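Local structure of CurD (Moorea producens 3L, 5KP7) at residues 160-172 with 188-202. The protein probably catalyses an HMG-CoA synthase-type condensation as a member of the thiolase-like superfamily, and binds 4'-phosphopantetheine. The protein carries 3 engineered substitutions. Residues are numbered along the deposited sequence; the frame is centred on the assembly and turned at random.
With PNS (4'-phosphopantetheine), chain E.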
loop_
_atom_site.group_PDB
_atom_site.type_symbol
_atom_site.label_atom_id
_atom_site.label_comp_id
_atom_site.label_asym_id
_atom_site.label_seq_id
_atom_site.Cartn_x
_atom_site.Cartn_y
_atom_site.Cartn_z
ATOM N N ALA A 160 17.172 23.457 2.662
ATOM C CA ALA A 160 15.970 23.009 3.356
ATOM C C ALA A 160 15.718 21.548 3.058
ATOM O O ALA A 160 15.988 21.077 1.957
ATOM C CB ALA A 160 14.761 23.824 2.942
ATOM N N LYS A 161 15.209 20.839 4.051
ATOM C CA LYS A 161 14.774 19.457 3.916
ATOM C C LYS A 161 13.266 19.399 4.082
ATOM O O LYS A 161 12.643 20.323 4.638
ATOM C CB LYS A 161 15.428 18.598 4.997
ATOM C CG LYS A 161 16.972 18.616 4.961
ATOM C CD LYS A 161 17.552 17.668 6.006
ATOM C CE LYS A 161 19.063 17.860 6.204
ATOM N NZ LYS A 161 19.907 17.534 5.019
ATOM N N ALA A 162 12.679 18.304 3.636
ATOM C CA ALA A 162 11.258 18.057 3.848
ATOM C C ALA A 162 11.090 16.734 4.534
ATOM O O ALA A 162 11.834 15.789 4.258
ATOM C CB ALA A 162 10.475 18.081 2.519
ATOM N N LEU A 163 10.088 16.631 5.397
ATOM C CA LEU A 163 9.753 15.370 6.028
ATOM C C LEU A 163 8.373 14.949 5.534
ATOM O O LEU A 163 7.402 15.680 5.732
ATOM C CB LEU A 163 9.746 15.522 7.552
ATOM C CG LEU A 163 9.434 14.309 8.413
ATOM C CD1 LEU A 163 10.497 13.246 8.254
ATOM C CD2 LEU A 163 9.279 14.728 9.879
ATOM N N VAL A 164 8.314 13.797 4.882
ATOM C CA VAL A 164 7.065 13.278 4.321
ATOM C C VAL A 164 6.736 12.005 5.078
ATOM O O VAL A 164 7.561 11.079 5.112
ATOM C CB VAL A 164 7.209 12.966 2.816
ATOM C CG1 VAL A 164 5.919 12.349 2.284
ATOM C CG2 VAL A 164 7.584 14.221 2.024
ATOM N N ILE A 165 5.562 11.957 5.710
ATOM C CA ILE A 165 5.180 10.768 6.467
ATOM C C ILE A 165 3.849 10.283 5.970
ATOM O O ILE A 165 2.837 10.995 6.040
ATOM C CB ILE A 165 5.095 10.985 7.996
ATOM C CG1 ILE A 165 6.342 11.694 8.525
ATOM C CG2 ILE A 165 4.883 9.650 8.707
ATOM C CD1 ILE A 165 6.209 12.135 9.970
ATOM N N ALA A 166 3.849 9.062 5.445
ATOM C CA ALA A 166 2.632 8.377 5.042
ATOM C C ALA A 166 2.204 7.509 6.229
ATOM O O ALA A 166 2.989 6.701 6.734
ATOM C CB ALA A 166 2.844 7.522 3.793
ATOM N N THR A 167 1.000 7.747 6.720
ATOM C CA THR A 167 0.483 7.072 7.915
ATOM C C THR A 167 -0.971 6.717 7.747
ATOM O O THR A 167 -1.765 7.555 7.303
ATOM C CB THR A 167 0.696 7.935 9.195
ATOM O OG1 THR A 167 0.209 7.221 10.311
ATOM C CG2 THR A 167 0.013 9.289 9.084
ATOM N N ASP A 168 -1.333 5.475 8.053
ATOM C CA ASP A 168 -2.729 5.025 7.929
ATOM C C ASP A 168 -3.004 3.869 8.902
ATOM O O ASP A 168 -2.107 3.061 9.180
ATOM C CB ASP A 168 -3.073 4.621 6.484
ATOM C CG ASP A 168 -3.472 5.816 5.600
ATOM O OD1 ASP A 168 -4.432 6.526 5.930
ATOM O OD2 ASP A 168 -2.819 6.022 4.560
ATOM N N ILE A 169 -4.228 3.838 9.431
ATOM C CA ILE A 169 -4.704 2.745 10.268
ATOM C C ILE A 169 -6.027 2.293 9.711
ATOM O O ILE A 169 -6.678 3.027 8.991
ATOM C CB ILE A 169 -4.858 3.207 11.716
ATOM C CG1 ILE A 169 -3.462 3.554 12.233
ATOM C CG2 ILE A 169 -5.552 2.169 12.586
ATOM C CD1 ILE A 169 -3.459 4.084 13.582
ATOM N N SER A 170 -6.438 1.095 10.066
ATOM C CA SER A 170 -7.763 0.570 9.645
ATOM C C SER A 170 -8.614 0.346 10.876
ATOM O O SER A 170 -8.632 -0.750 11.420
ATOM C CB SER A 170 -7.544 -0.746 8.892
ATOM O OG SER A 170 -6.781 -0.495 7.721
ATOM N N ARG A 171 -9.290 1.386 11.339
ATOM C CA ARG A 171 -10.048 1.287 12.598
ATOM C C ARG A 171 -11.493 0.887 12.359
ATOM O O ARG A 171 -12.416 1.683 12.539
ATOM C CB ARG A 171 -9.912 2.548 13.466
ATOM C CG ARG A 171 -9.713 2.100 14.915
ATOM C CD ARG A 171 -9.891 3.118 15.935
ATOM N NE ARG A 171 -8.971 4.240 15.900
ATOM C CZ ARG A 171 -7.785 4.309 16.497
ATOM N NH1 ARG A 171 -7.201 3.243 17.089
ATOM N NH2 ARG A 171 -7.142 5.480 16.444
ATOM N N PHE A 172 -11.664 -0.383 11.994
ATOM C CA PHE A 172 -12.975 -1.012 11.860
ATOM C C PHE A 172 -13.716 -1.112 13.187
ATOM O O PHE A 172 -13.117 -1.501 14.195
ATOM C CB PHE A 172 -12.830 -2.426 11.308
ATOM C CG PHE A 172 -12.110 -2.486 9.999
ATOM C CD1 PHE A 172 -12.444 -1.603 8.966
ATOM C CD2 PHE A 172 -11.076 -3.409 9.800
ATOM C CE1 PHE A 172 -11.771 -1.639 7.755
ATOM C CE2 PHE A 172 -10.418 -3.457 8.574
ATOM C CZ PHE A 172 -10.775 -2.574 7.557
ATOM N N ALA A 188 -12.646 -5.776 3.076
ATOM C CA ALA A 188 -11.279 -5.354 3.331
ATOM C C ALA A 188 -10.660 -5.850 4.655
ATOM O O ALA A 188 -9.492 -5.540 4.902
ATOM C CB ALA A 188 -11.206 -3.839 3.263
ATOM N N GLU A 189 -11.387 -6.613 5.476
ATOM C CA GLU A 189 -10.871 -6.967 6.811
ATOM C C GLU A 189 -9.532 -7.719 6.790
ATOM O O GLU A 189 -8.592 -7.346 7.485
ATOM C CB GLU A 189 -11.893 -7.747 7.635
ATOM C CG GLU A 189 -11.464 -7.907 9.078
ATOM C CD GLU A 189 -12.460 -8.666 9.902
ATOM O OE1 GLU A 189 -13.457 -9.157 9.306
ATOM O OE2 GLU A 189 -12.225 -8.806 11.128
ATOM N N PRO A 190 -9.440 -8.768 5.977
ATOM C CA PRO A 190 -8.190 -9.510 5.926
ATOM C C PRO A 190 -6.979 -8.685 5.476
ATOM O O PRO A 190 -5.880 -8.958 5.926
ATOM C CB PRO A 190 -8.477 -10.598 4.889
ATOM C CG PRO A 190 -9.962 -10.698 4.834
ATOM C CD PRO A 190 -10.453 -9.324 5.054
ATOM N N SER A 191 -7.191 -7.698 4.615
ATOM C CA SER A 191 -6.103 -7.015 3.969
ATOM C C SER A 191 -5.720 -5.696 4.605
ATOM O O SER A 191 -4.680 -5.167 4.285
ATOM C CB SER A 191 -6.405 -6.802 2.478
ATOM O OG SER A 191 -7.616 -6.115 2.274
ATOM N N SER A 192 -6.563 -5.133 5.454
ATOM C CA SER A 192 -6.392 -3.726 5.850
ATOM C C SER A 192 -5.550 -3.637 7.139
ATOM O O SER A 192 -6.014 -4.023 8.209
ATOM C CB SER A 192 -7.757 -3.086 6.013
ATOM O OG SER A 192 -8.310 -2.798 4.729
ATOM N N GLY A 193 -4.311 -3.159 7.002
ATOM C CA GLY A 193 -3.368 -3.093 8.106
ATOM C C GLY A 193 -3.272 -1.691 8.711
ATOM O O GLY A 193 -4.157 -0.841 8.557
ATOM N N ALA A 194 -2.153 -1.460 9.365
ATOM C CA ALA A 194 -1.822 -0.192 9.976
ATOM C C ALA A 194 -0.302 -0.004 9.898
ATOM O O ALA A 194 0.444 -0.955 10.106
ATOM C CB ALA A 194 -2.254 -0.192 11.412
ATOM N N GLY A 195 0.154 1.189 9.555
ATOM C CA GLY A 195 1.581 1.396 9.453
ATOM C C GLY A 195 1.890 2.800 9.033
ATOM O O GLY A 195 1.020 3.523 8.534
ATOM N N ALA A 196 3.148 3.182 9.223
ATOM C CA ALA A 196 3.623 4.471 8.745
ATOM C C ALA A 196 5.056 4.378 8.279
ATOM O O ALA A 196 5.857 3.587 8.798
ATOM C CB ALA A 196 3.503 5.512 9.841
ATOM N N VAL A 197 5.368 5.146 7.256
ATOM C CA VAL A 197 6.713 5.252 6.731
ATOM C C VAL A 197 7.070 6.716 6.607
ATOM O O VAL A 197 6.342 7.503 5.974
ATOM C CB VAL A 197 6.929 4.499 5.375
ATOM C CG1 VAL A 197 8.389 4.626 4.935
ATOM C CG2 VAL A 197 6.530 3.039 5.487
ATOM N N ALA A 198 8.207 7.080 7.203
ATOM C CA ALA A 198 8.717 8.454 7.168
ATOM C C ALA A 198 9.898 8.582 6.251
ATOM O O ALA A 198 10.819 7.741 6.296
ATOM C CB ALA A 198 9.119 8.895 8.562
ATOM N N LEU A 199 9.869 9.624 5.420
ATOM C CA LEU A 199 10.949 9.939 4.478
ATOM C C LEU A 199 11.503 11.319 4.753
ATOM O O LEU A 199 10.733 12.301 4.826
ATOM C CB LEU A 199 10.455 9.940 3.025
ATOM C CG LEU A 199 9.688 8.722 2.526
ATOM C CD1 LEU A 199 9.307 8.882 1.059
ATOM C CD2 LEU A 199 10.467 7.463 2.747
ATOM N N LEU A 200 12.823 11.429 4.882
ATOM C CA LEU A 200 13.480 12.723 4.885
ATOM C C LEU A 200 13.975 12.955 3.485
ATOM O O LEU A 200 14.683 12.123 2.958
ATOM C CB LEU A 200 14.624 12.733 5.895
ATOM C CG LEU A 200 15.396 14.038 6.128
ATOM C CD1 LEU A 200 14.466 15.092 6.693
ATOM C CD2 LEU A 200 16.621 13.838 6.989
ATOM N N VAL A 201 13.578 14.074 2.878
ATOM C CA VAL A 201 13.896 14.373 1.500
ATOM C C VAL A 201 14.831 15.597 1.438
ATOM O O VAL A 201 14.575 16.616 2.090
ATOM C CB VAL A 201 12.606 14.630 0.683
ATOM C CG1 VAL A 201 12.920 15.038 -0.751
ATOM C CG2 VAL A 201 11.716 13.389 0.756
ATOM N N SER A 202 15.891 15.500 0.629
ATOM C CA SER A 202 16.907 16.534 0.573
ATOM C C SER A 202 17.778 16.395 -0.684
ATOM O O SER A 202 17.545 15.511 -1.518
ATOM C CB SER A 202 17.814 16.420 1.807
ATOM O OG SER A 202 18.760 15.366 1.637
HETATM O O23 PNS E . -9.742 -13.250 -3.330
HETATM P P24 PNS E . -10.778 -12.151 -3.318
HETATM O O26 PNS E . -12.241 -12.509 -3.162
HETATM O O27 PNS E . -10.485 -11.125 -2.089
HETATM C C28 PNS E . -9.186 -10.606 -1.837
HETATM C C29 PNS E . -8.914 -10.490 -0.337
HETATM C C30 PNS E . -7.646 -9.725 0.010
HETATM C C31 PNS E . -9.744 -11.392 0.611
HETATM C C32 PNS E . -9.925 -9.282 0.025
HETATM O O33 PNS E . -9.887 -8.926 1.436
HETATM C C34 PNS E . -9.821 -7.949 -0.687
HETATM O O35 PNS E . -10.342 -7.788 -1.786
HETATM N N36 PNS E . -9.068 -7.021 -0.098
HETATM C C37 PNS E . -8.464 -5.938 -0.842
HETATM C C38 PNS E . -9.357 -4.746 -1.075
HETATM C C39 PNS E . -8.479 -3.791 -1.850
HETATM O O40 PNS E . -7.809 -2.961 -1.247
HETATM N N41 PNS E . -8.459 -3.946 -3.177
HETATM C C42 PNS E . -7.637 -3.085 -3.997
HETATM C C43 PNS E . -7.508 -3.581 -5.421
HETATM S S44 PNS E . -6.541 -2.319 -6.270
#
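Ala-188, close to CZ of the Phe-172 ring, begins the turn that leads into strand 195-202, which runs antiparallel beside strand 161-168 in the large mixed sheet at the heart of the thiolase-like fold. Ser-191 N closes the turn onto Ala-188 O, and Ser-192 OG adds a second bond to that oxygen from the opposite face of its plane. On the turn Ser-191 OG accepts a hydrogen bond from N36 of the bound 4'-phosphopantetheine at 2.9 Å, with Pro-190 packed near the ligand's O33; the N-H...O angle is a bent 135°. Ser-192 CB comes in at the edge of the Phe-172 ring, 3.4 Å from CZ. Next, Gly-193 O is held by Ser-170 OG: chi1 of -63° turns the hydroxyl, beside its backbone N, toward that oxygen, which it meets in the carbonyl plane on a lone pair.

From Gly-195 the ladder is regular: eight backbone bonds tie Asp-168, Ala-166, Val-164 and Ala-162 to Gly-195, Val-197, Leu-199 and Val-201. In the non-hydrogen-bonded pairs between them, the small methyls of Ala-196 and Ala-198 meet Thr-167 OG1, itself hydrogen-bonded to Pro-75 O, and Ile-165 CG1, the latter 3.9 Å from Ala-198 CB, under helix 75-89. Leu-200 swings CD1 to 4.0 Å from Lys-161 CB, while CD2 reaches the lysine's CD. The reverse face carries Val-201, whose CG2 lies 4.4 Å from Val-164 CG2; helix 140-154 covers both. Ser-202 OG and Lys-161 NZ share Glu-31 of strand 29-36, by hydrogen bond and salt bridge respectively. An alanine in place of Lys-161 would probably leave the Glu-31 carboxylate without its cationic mate and open a gap beside Leu-200. At the strand's end, Ser-202 CB sits 3.9 Å from Lys-161 CG.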